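Local coordinates for protein myosin-4 (Saccharomyces cerevisiae, PDB 3MMI) that works as a type V myosin motor in the machinery that localises specific mRNAs, including ASH1 mRNA, to the yeast bud and daughter cell, recruited through its partner She3, at residues T97-I102 with W156-F160; F160-A164 with F194-F198; I168-M173 with K187-L191. All coordinates share one frame; numbering follows the deposited sequence.

Contact 1: T97-I102 with W156-F160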
loop_
_atom_site.group_PDB
_atom_site.type_symbol
_atom_site.label_atom_id
_atom_site.label_comp_id
_atom_site.label_asym_id
_atom_site.label_seq_id
_atom_site.Cartn_x
_atom_site.Cartn_y
_atom_site.Cartn_z
ATOM N N THR A 97 10.673 -0.939 11.476
ATOM C CA THR A 97 9.804 -0.427 10.422
ATOM C C THR A 97 8.293 -0.590 10.623
ATOM O O THR A 97 7.543 0.308 10.312
ATOM C CB THR A 97 10.181 -1.021 9.085
ATOM O OG1 THR A 97 11.524 -0.683 8.790
ATOM C CG2 THR A 97 9.341 -0.475 8.017
ATOM N N MET A 98 7.882 -1.742 11.141
ATOM C CA MET A 98 6.502 -2.011 11.462
ATOM C C MET A 98 5.989 -1.083 12.527
ATOM O O MET A 98 5.087 -0.318 12.279
ATOM C CB MET A 98 6.279 -3.450 11.885
ATOM C CG MET A 98 4.828 -3.819 11.888
ATOM S SD MET A 98 4.377 -5.532 12.009
ATOM C CE MET A 98 3.763 -5.544 13.636
ATOM N N LEU A 99 6.582 -1.141 13.709
ATOM C CA LEU A 99 6.112 -0.341 14.838
ATOM C C LEU A 99 6.234 1.129 14.550
ATOM O O LEU A 99 5.283 1.889 14.755
ATOM C CB LEU A 99 6.927 -0.639 16.103
ATOM C CG LEU A 99 6.639 -1.954 16.820
ATOM C CD1 LEU A 99 7.398 -1.981 18.148
ATOM C CD2 LEU A 99 5.169 -2.025 17.073
ATOM N N GLY A 100 7.425 1.516 14.116
ATOM C CA GLY A 100 7.715 2.908 13.864
ATOM C C GLY A 100 6.839 3.527 12.780
ATOM O O GLY A 100 6.296 4.615 12.985
ATOM N N GLY A 101 6.742 2.846 11.639
ATOM C CA GLY A 101 5.856 3.234 10.544
ATOM C C GLY A 101 4.430 3.490 11.030
ATOM O O GLY A 101 3.840 4.596 10.864
ATOM N N ILE A 102 3.911 2.515 11.746
ATOM C CA ILE A 102 2.567 2.629 12.255
ATOM C C ILE A 102 2.354 3.722 13.280
ATOM O O ILE A 102 1.383 4.436 13.199
ATOM C CB ILE A 102 2.045 1.289 12.812
ATOM C CG1 ILE A 102 1.896 0.280 11.664
ATOM C CG2 ILE A 102 0.659 1.457 13.388
ATOM C CD1 ILE A 102 1.879 -1.260 12.191
ATOM N N TRP A 156 6.397 3.970 2.907
ATOM C CA TRP A 156 6.583 3.094 4.081
ATOM C C TRP A 156 5.979 1.658 3.815
ATOM O O TRP A 156 6.619 0.618 4.047
ATOM C CB TRP A 156 6.075 3.717 5.396
ATOM C CG TRP A 156 5.874 2.668 6.495
ATOM C CD1 TRP A 156 6.804 2.217 7.391
ATOM C CD2 TRP A 156 4.674 1.911 6.755
ATOM N NE1 TRP A 156 6.247 1.236 8.230
ATOM C CE2 TRP A 156 4.951 1.024 7.847
ATOM C CE3 TRP A 156 3.394 1.914 6.200
ATOM C CZ2 TRP A 156 3.967 0.149 8.393
ATOM C CZ3 TRP A 156 2.417 1.030 6.723
ATOM C CH2 TRP A 156 2.719 0.154 7.797
ATOM N N LEU A 157 4.770 1.624 3.303
ATOM C CA LEU A 157 4.080 0.373 3.094
ATOM C C LEU A 157 4.834 -0.557 2.165
ATOM O O LEU A 157 4.943 -1.766 2.429
ATOM C CB LEU A 157 2.637 0.552 2.601
ATOM C CG LEU A 157 1.746 -0.723 2.563
ATOM C CD1 LEU A 157 1.694 -1.484 3.865
ATOM C CD2 LEU A 157 0.392 -0.508 2.113
ATOM N N VAL A 158 5.383 -0.026 1.080
ATOM C CA VAL A 158 6.106 -0.936 0.169
ATOM C C VAL A 158 7.339 -1.390 0.869
ATOM O O VAL A 158 7.708 -2.559 0.797
ATOM C CB VAL A 158 6.435 -0.330 -1.267
ATOM C CG1 VAL A 158 5.183 0.319 -1.852
ATOM C CG2 VAL A 158 7.580 0.709 -1.129
ATOM N N LYS A 159 8.035 -0.480 1.532
ATOM C CA LYS A 159 9.267 -0.916 2.248
ATOM C C LYS A 159 8.900 -1.931 3.330
ATOM O O LYS A 159 9.512 -3.032 3.490
ATOM C CB LYS A 159 9.972 0.255 2.881
ATOM C CG LYS A 159 11.202 -0.155 3.654
ATOM C CD LYS A 159 11.929 1.112 4.200
ATOM C CE LYS A 159 12.842 0.784 5.457
ATOM N NZ LYS A 159 12.728 1.787 6.630
ATOM N N PHE A 160 7.848 -1.597 4.071
ATOM C CA PHE A 160 7.372 -2.558 5.067
ATOM C C PHE A 160 7.026 -3.893 4.429
ATOM O O PHE A 160 7.556 -4.946 4.841
ATOM C CB PHE A 160 6.181 -2.032 5.825
ATOM C CG PHE A 160 5.586 -3.016 6.709
ATOM C CD1 PHE A 160 6.360 -3.675 7.650
ATOM C CD2 PHE A 160 4.253 -3.334 6.617
ATOM C CE1 PHE A 160 5.824 -4.637 8.515
ATOM C CE2 PHE A 160 3.679 -4.327 7.499
ATOM C CZ PHE A 160 4.492 -4.960 8.435
#
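Thr97 and Trp156 join two antiparallel helices, 97-108 and 132-168, inside the all-helical globular tail (dilute domain) of this class V myosin. The short segments run at 167° to each other with their axes 10.3 Å apart. The main polar link is a nearly straight hydrogen bond (N-H...O angle 169°) from Trp156 NE1 to Thr97 O, 2.6 Å long. The carbonyl oxygen lies in the indole plane, whereas NE1 stands above the carbonyl plane. Gly101 N reaches the same oxygen from the other face, as the i+4 bond of the helix, so a buried acceptor is gripped twice. With CG anti to its backbone N (chi1 162°), the Trp156 ring is laid against helix 97-108 at Gly101, whose CA rests over one indole face only 3.1 Å from Trp156 NE1. This close fit is possible because Gly101 carries no side chain; the opposite face is backed by Phe160 CB. Thr97 CG2 fills in beside the indole, 3.5 Å from Trp156 NE1, and Ile102 CG1 touches Trp156 CZ2 at 3.9 Å. Met98 crosses the Phe160 ring at a slant in a Met-aromatic contact, its SD 4.7 Å from the ring centroid and well off the normal. At the periphery, Lys159 NZ makes a weak bond to Thr97 OG1, but its stronger partner is the carbonyl of Leu92; Thr97 OG1 also bonds to Pro93 O. Beyond the pair, Met98 and Ile102 pack on Val201 of helix 185-204, while Leu157 meets Thr219 of helix 209-234.

Contact 2: F160-A164 with F194-F198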
loop_
_atom_site.group_PDB
_atom_site.type_symbol
_atom_site.label_atom_id
_atom_site.label_comp_id
_atom_site.label_asym_id
_atom_site.label_seq_id
_atom_site.Cartn_x
_atom_site.Cartn_y
_atom_site.Cartn_z
ATOM N N PHE A 160 7.848 -1.597 4.071
ATOM C CA PHE A 160 7.372 -2.558 5.067
ATOM C C PHE A 160 7.026 -3.893 4.429
ATOM O O PHE A 160 7.556 -4.946 4.841
ATOM C CB PHE A 160 6.181 -2.032 5.825
ATOM C CG PHE A 160 5.586 -3.016 6.709
ATOM C CD1 PHE A 160 6.360 -3.675 7.650
ATOM C CD2 PHE A 160 4.253 -3.334 6.617
ATOM C CE1 PHE A 160 5.824 -4.637 8.515
ATOM C CE2 PHE A 160 3.679 -4.327 7.499
ATOM C CZ PHE A 160 4.492 -4.960 8.435
ATOM N N MET A 161 6.183 -3.881 3.402
ATOM C CA MET A 161 5.807 -5.151 2.727
ATOM C C MET A 161 6.874 -5.942 1.984
ATOM O O MET A 161 6.775 -7.191 1.894
ATOM C CB MET A 161 4.602 -4.913 1.768
ATOM C CG MET A 161 3.271 -4.832 2.540
ATOM S SD MET A 161 3.100 -6.275 3.626
ATOM C CE MET A 161 2.103 -5.696 4.884
ATOM N N LYS A 162 7.896 -5.251 1.474
ATOM C CA LYS A 162 9.099 -5.946 0.932
ATOM C C LYS A 162 9.705 -6.879 2.057
ATOM O O LYS A 162 9.931 -8.071 1.832
ATOM C CB LYS A 162 10.156 -4.902 0.475
ATOM C CG LYS A 162 11.426 -5.517 -0.098
ATOM N N HIS A 163 9.954 -6.294 3.224
ATOM C CA HIS A 163 10.551 -7.016 4.340
ATOM C C HIS A 163 9.647 -8.134 4.843
ATOM O O HIS A 163 10.094 -9.266 5.029
ATOM C CB HIS A 163 10.880 -6.055 5.484
ATOM N N ALA A 164 8.375 -7.817 5.065
ATOM C CA ALA A 164 7.435 -8.812 5.582
ATOM C C ALA A 164 7.231 -9.973 4.630
ATOM O O ALA A 164 7.012 -11.107 5.101
ATOM C CB ALA A 164 6.063 -8.205 5.903
ATOM N N PHE A 194 1.679 -13.486 11.756
ATOM C CA PHE A 194 2.183 -12.182 11.348
ATOM C C PHE A 194 1.055 -11.144 11.161
ATOM O O PHE A 194 1.180 -9.996 11.569
ATOM C CB PHE A 194 3.034 -12.264 10.085
ATOM C CG PHE A 194 3.292 -10.892 9.466
ATOM C CD1 PHE A 194 4.362 -10.176 9.834
ATOM C CD2 PHE A 194 2.407 -10.334 8.524
ATOM C CE1 PHE A 194 4.638 -8.947 9.288
ATOM C CE2 PHE A 194 2.648 -9.064 7.954
ATOM C CZ PHE A 194 3.769 -8.360 8.363
ATOM N N LEU A 195 -0.027 -11.553 10.529
ATOM C CA LEU A 195 -1.156 -10.693 10.278
ATOM C C LEU A 195 -1.931 -10.402 11.552
ATOM O O LEU A 195 -2.440 -9.280 11.694
ATOM C CB LEU A 195 -2.159 -11.335 9.289
ATOM C CG LEU A 195 -1.577 -11.441 7.853
ATOM C CD1 LEU A 195 -2.491 -12.184 6.909
ATOM C CD2 LEU A 195 -1.176 -10.015 7.301
ATOM N N ASN A 196 -2.019 -11.414 12.458
ATOM C CA ASN A 196 -2.606 -11.119 13.820
ATOM C C ASN A 196 -1.745 -10.106 14.590
ATOM O O ASN A 196 -2.239 -9.277 15.259
ATOM C CB ASN A 196 -2.776 -12.399 14.710
ATOM C CG ASN A 196 -3.806 -13.385 14.162
ATOM O OD1 ASN A 196 -3.600 -14.614 14.206
ATOM N ND2 ASN A 196 -4.856 -12.875 13.592
ATOM N N GLU A 197 -0.439 -10.182 14.393
ATOM C CA GLU A 197 0.458 -9.286 15.071
ATOM C C GLU A 197 0.488 -7.915 14.410
ATOM O O GLU A 197 0.623 -6.903 15.082
ATOM C CB GLU A 197 1.862 -9.917 15.198
ATOM C CG GLU A 197 1.854 -11.077 16.238
ATOM C CD GLU A 197 3.173 -11.851 16.354
ATOM O OE1 GLU A 197 4.197 -11.437 15.748
ATOM O OE2 GLU A 197 3.176 -12.878 17.016
ATOM N N PHE A 198 0.322 -7.866 13.077
ATOM C CA PHE A 198 0.177 -6.604 12.361
ATOM C C PHE A 198 -1.079 -5.952 12.833
ATOM O O PHE A 198 -1.145 -4.742 13.132
ATOM C CB PHE A 198 0.070 -6.890 10.846
ATOM C CG PHE A 198 0.095 -5.688 9.984
ATOM C CD1 PHE A 198 0.573 -4.463 10.459
ATOM C CD2 PHE A 198 -0.244 -5.793 8.638
ATOM C CE1 PHE A 198 0.671 -3.344 9.639
ATOM C CE2 PHE A 198 -0.237 -4.666 7.854
ATOM C CZ PHE A 198 0.264 -3.453 8.334
#
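The helical turns carrying Phe160 and Phe194 run roughly antiparallel, at 148°, with axes 13.5 Å apart and the nearest CA atoms, those of Ala164 and Phe194, separated by 8.5 Å. At such a distance the backbones cannot meet, and large side chains bridge the gap. Phe160 and Phe194 approach from opposite helices and meet rim to rim, CZ to CZ at 3.5 Å, with their planes only 25° apart; Phe160 CZ comes in at the edge of the Phe194 ring, near its plane. The CG of Phe194 is anti to its backbone N (chi1 167°), which sends the ring across to helix 132-168, where Ala164 CB sits 3.4 Å from Phe194 CZ. Phe198, one turn further on, receives Phe160 differently: Phe160 CE2 lies over one face of the Phe198 ring, displaced toward the rim and 3.6 Å from Phe198 CZ, the two rings being mutually inclined. Met161 bends at chi2 so that its CE reaches Phe198 CE2 at 3.9 Å, crossing that side chain at about a right angle. Phe198 and Met161 both continue onto Thr219 of helix 209-234. With an alanine in place of Phe194, the rim of Phe160 and the methyl of Ala164 would probably lose their shared neighbour, and a gap would open between the two helices. The contact is wholly apolar, an aromatic cluster of three phenylalanines flanked by an alanine and a methionine, so its cohesion rests on close fit and burial rather than on directional polar bonds.

Contact 3: I168-M173 with K187-L191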
loop_
_atom_site.group_PDB
_atom_site.type_symbol
_atom_site.label_atom_id
_atom_site.label_comp_id
_atom_site.label_asym_id
_atom_site.label_seq_id
_atom_site.Cartn_x
_atom_site.Cartn_y
_atom_site.Cartn_z
ATOM N N ILE A 168 8.036 -13.753 5.670
ATOM C CA ILE A 168 6.974 -14.700 5.756
ATOM C C ILE A 168 7.079 -15.635 4.555
ATOM O O ILE A 168 6.421 -16.672 4.523
ATOM C CB ILE A 168 5.658 -13.981 5.708
ATOM C CG1 ILE A 168 5.449 -13.204 6.989
ATOM C CG2 ILE A 168 4.576 -14.866 5.470
ATOM C CD1 ILE A 168 4.297 -12.335 6.818
ATOM N N GLU A 169 7.919 -15.328 3.582
ATOM C CA GLU A 169 8.178 -16.320 2.521
ATOM C C GLU A 169 6.952 -16.547 1.572
ATOM O O GLU A 169 6.619 -17.699 1.138
ATOM C CB GLU A 169 8.616 -17.682 3.135
ATOM C CG GLU A 169 9.870 -17.584 4.056
ATOM C CD GLU A 169 10.257 -18.930 4.667
ATOM O OE1 GLU A 169 11.259 -19.472 4.292
ATOM O OE2 GLU A 169 9.552 -19.469 5.523
ATOM N N ILE A 170 6.271 -15.458 1.244
ATOM C CA ILE A 170 5.063 -15.533 0.461
ATOM C C ILE A 170 5.216 -16.326 -0.833
ATOM O O ILE A 170 4.346 -17.138 -1.162
ATOM C CB ILE A 170 4.392 -14.153 0.214
ATOM C CG1 ILE A 170 3.277 -13.902 1.272
ATOM C CG2 ILE A 170 3.499 -14.203 -1.006
ATOM C CD1 ILE A 170 3.626 -12.985 2.349
ATOM N N PHE A 171 6.328 -16.170 -1.507
ATOM C CA PHE A 171 6.617 -16.943 -2.654
ATOM C C PHE A 171 6.550 -18.468 -2.461
ATOM O O PHE A 171 5.845 -19.171 -3.201
ATOM C CB PHE A 171 7.959 -16.528 -3.318
ATOM C CG PHE A 171 8.261 -17.372 -4.531
ATOM C CD1 PHE A 171 7.686 -17.060 -5.764
ATOM C CD2 PHE A 171 8.980 -18.545 -4.415
ATOM C CE1 PHE A 171 7.908 -17.916 -6.930
ATOM C CE2 PHE A 171 9.186 -19.408 -5.528
ATOM C CZ PHE A 171 8.700 -19.090 -6.802
ATOM N N ASP A 172 7.326 -19.002 -1.512
ATOM C CA ASP A 172 7.365 -20.446 -1.227
ATOM C C ASP A 172 6.102 -20.979 -0.713
ATOM O O ASP A 172 5.827 -22.131 -0.925
ATOM C CB ASP A 172 8.452 -20.860 -0.216
ATOM C CG ASP A 172 9.841 -20.886 -0.832
ATOM O OD1 ASP A 172 9.937 -21.150 -2.036
ATOM O OD2 ASP A 172 10.846 -20.611 -0.106
ATOM N N MET A 173 5.324 -20.144 -0.063
ATOM C CA MET A 173 4.007 -20.534 0.479
ATOM C C MET A 173 2.995 -20.676 -0.651
ATOM O O MET A 173 2.129 -21.490 -0.589
ATOM C CB MET A 173 3.593 -19.404 1.453
ATOM C CG MET A 173 2.723 -19.801 2.589
ATOM S SD MET A 173 2.217 -18.452 3.602
ATOM C CE MET A 173 3.264 -17.091 3.109
ATOM N N LYS A 187 4.149 -22.557 7.245
ATOM C CA LYS A 187 4.350 -21.272 6.598
ATOM C C LYS A 187 3.029 -20.478 6.708
ATOM O O LYS A 187 3.032 -19.291 7.082
ATOM C CB LYS A 187 4.829 -21.477 5.134
ATOM C CG LYS A 187 6.246 -21.989 5.025
ATOM C CD LYS A 187 6.763 -21.767 3.645
ATOM C CE LYS A 187 8.259 -22.132 3.549
ATOM N NZ LYS A 187 8.484 -23.391 4.196
ATOM N N PHE A 188 1.927 -21.126 6.431
ATOM C CA PHE A 188 0.649 -20.483 6.609
ATOM C C PHE A 188 0.392 -20.052 8.053
ATOM O O PHE A 188 -0.167 -18.997 8.359
ATOM C CB PHE A 188 -0.537 -21.290 6.031
ATOM C CG PHE A 188 -0.765 -21.049 4.552
ATOM C CD1 PHE A 188 -0.299 -21.954 3.603
ATOM C CD2 PHE A 188 -1.371 -19.866 4.094
ATOM C CE1 PHE A 188 -0.448 -21.706 2.252
ATOM C CE2 PHE A 188 -1.548 -19.596 2.724
ATOM C CZ PHE A 188 -1.073 -20.473 1.785
ATOM N N ALA A 189 0.907 -20.853 8.958
ATOM C CA ALA A 189 0.707 -20.535 10.364
ATOM C C ALA A 189 1.522 -19.331 10.640
ATOM O O ALA A 189 1.125 -18.514 11.421
ATOM C CB ALA A 189 1.115 -21.721 11.326
ATOM N N LYS A 190 2.689 -19.209 10.023
ATOM C CA LYS A 190 3.513 -18.060 10.274
ATOM C C LYS A 190 2.890 -16.781 9.627
ATOM O O LYS A 190 3.010 -15.657 10.211
ATOM C CB LYS A 190 4.923 -18.298 9.688
ATOM N N LEU A 191 2.306 -16.900 8.411
ATOM C CA LEU A 191 1.569 -15.790 7.857
ATOM C C LEU A 191 0.397 -15.313 8.757
ATOM O O LEU A 191 0.182 -14.113 8.942
ATOM C CB LEU A 191 0.992 -16.164 6.465
ATOM C CG LEU A 191 0.155 -15.057 5.838
ATOM C CD1 LEU A 191 1.015 -13.822 5.424
ATOM C CD2 LEU A 191 -0.457 -15.703 4.654
#
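Met173 lies across the face of Phe188, and the rest of the contact gathers round this Met-aromatic pair. Met173 SD stands 3.9 Å from the centroid of the Phe188 ring and 11° off the normal; Met173 CG is also above the ring, making a CH-pi contact. Met173 CG is anti to its own backbone N (chi1 -151°), which extends the side chain over helix 185-204, and a sharp bend at chi3 then turns CE toward Leu191. The sulfur also touches Leu191 CB, 3.9 Å from Met173 SD and at roughly a right angle to the direction of the ring. Lys187 slides past Met173 in the opposite direction, its CB 3.7 Å from Met173 CG. Farther out, the Lys187 chain crosses Glu169 at about a right angle: Glu169 OE2 meets Lys187 CE at 3.6 Å, while Lys187 NZ, 4.3 Å from that oxygen, is too far for a salt bridge. Glu169, with positive phi, is the C-prime residue of the Schellman motif that ends helix 132-168. Just before it, Ile168 sets CG2 against Leu191 CD1 at 3.7 Å, the two side chains crossing at about a right angle. The short helix 170-174 is thus held between two longer ones, Ile170 packing on Leu223, Met226 and Leu227 of helix 209-234, while Phe188 and Leu191 carry helix 185-204 onto Arg252 and Leu253 of helix 240-257.

From the N terminus, helix 97-108 comes first, and contact 1 closes a long, mostly helical loop when helix 132-168 returns against it. Contact 2 opens at Phe160, the residue on which contact 1 ends, and closes when helix 185-204 packs on the next turn of helix 132-168. Contact 3 is nested inside that second loop, tying helix 170-174 and the preceding turn back to the first half of helix 185-204. None of the loops cross. Contacts 1 and 2 touch through Ile102 and Phe198, contacts 2 and 3 through Ile168 and Phe194, so that apolar side chains touch from one contact to the next; contacts 1 and 3 stay about 8 Å apart at their nearest atoms.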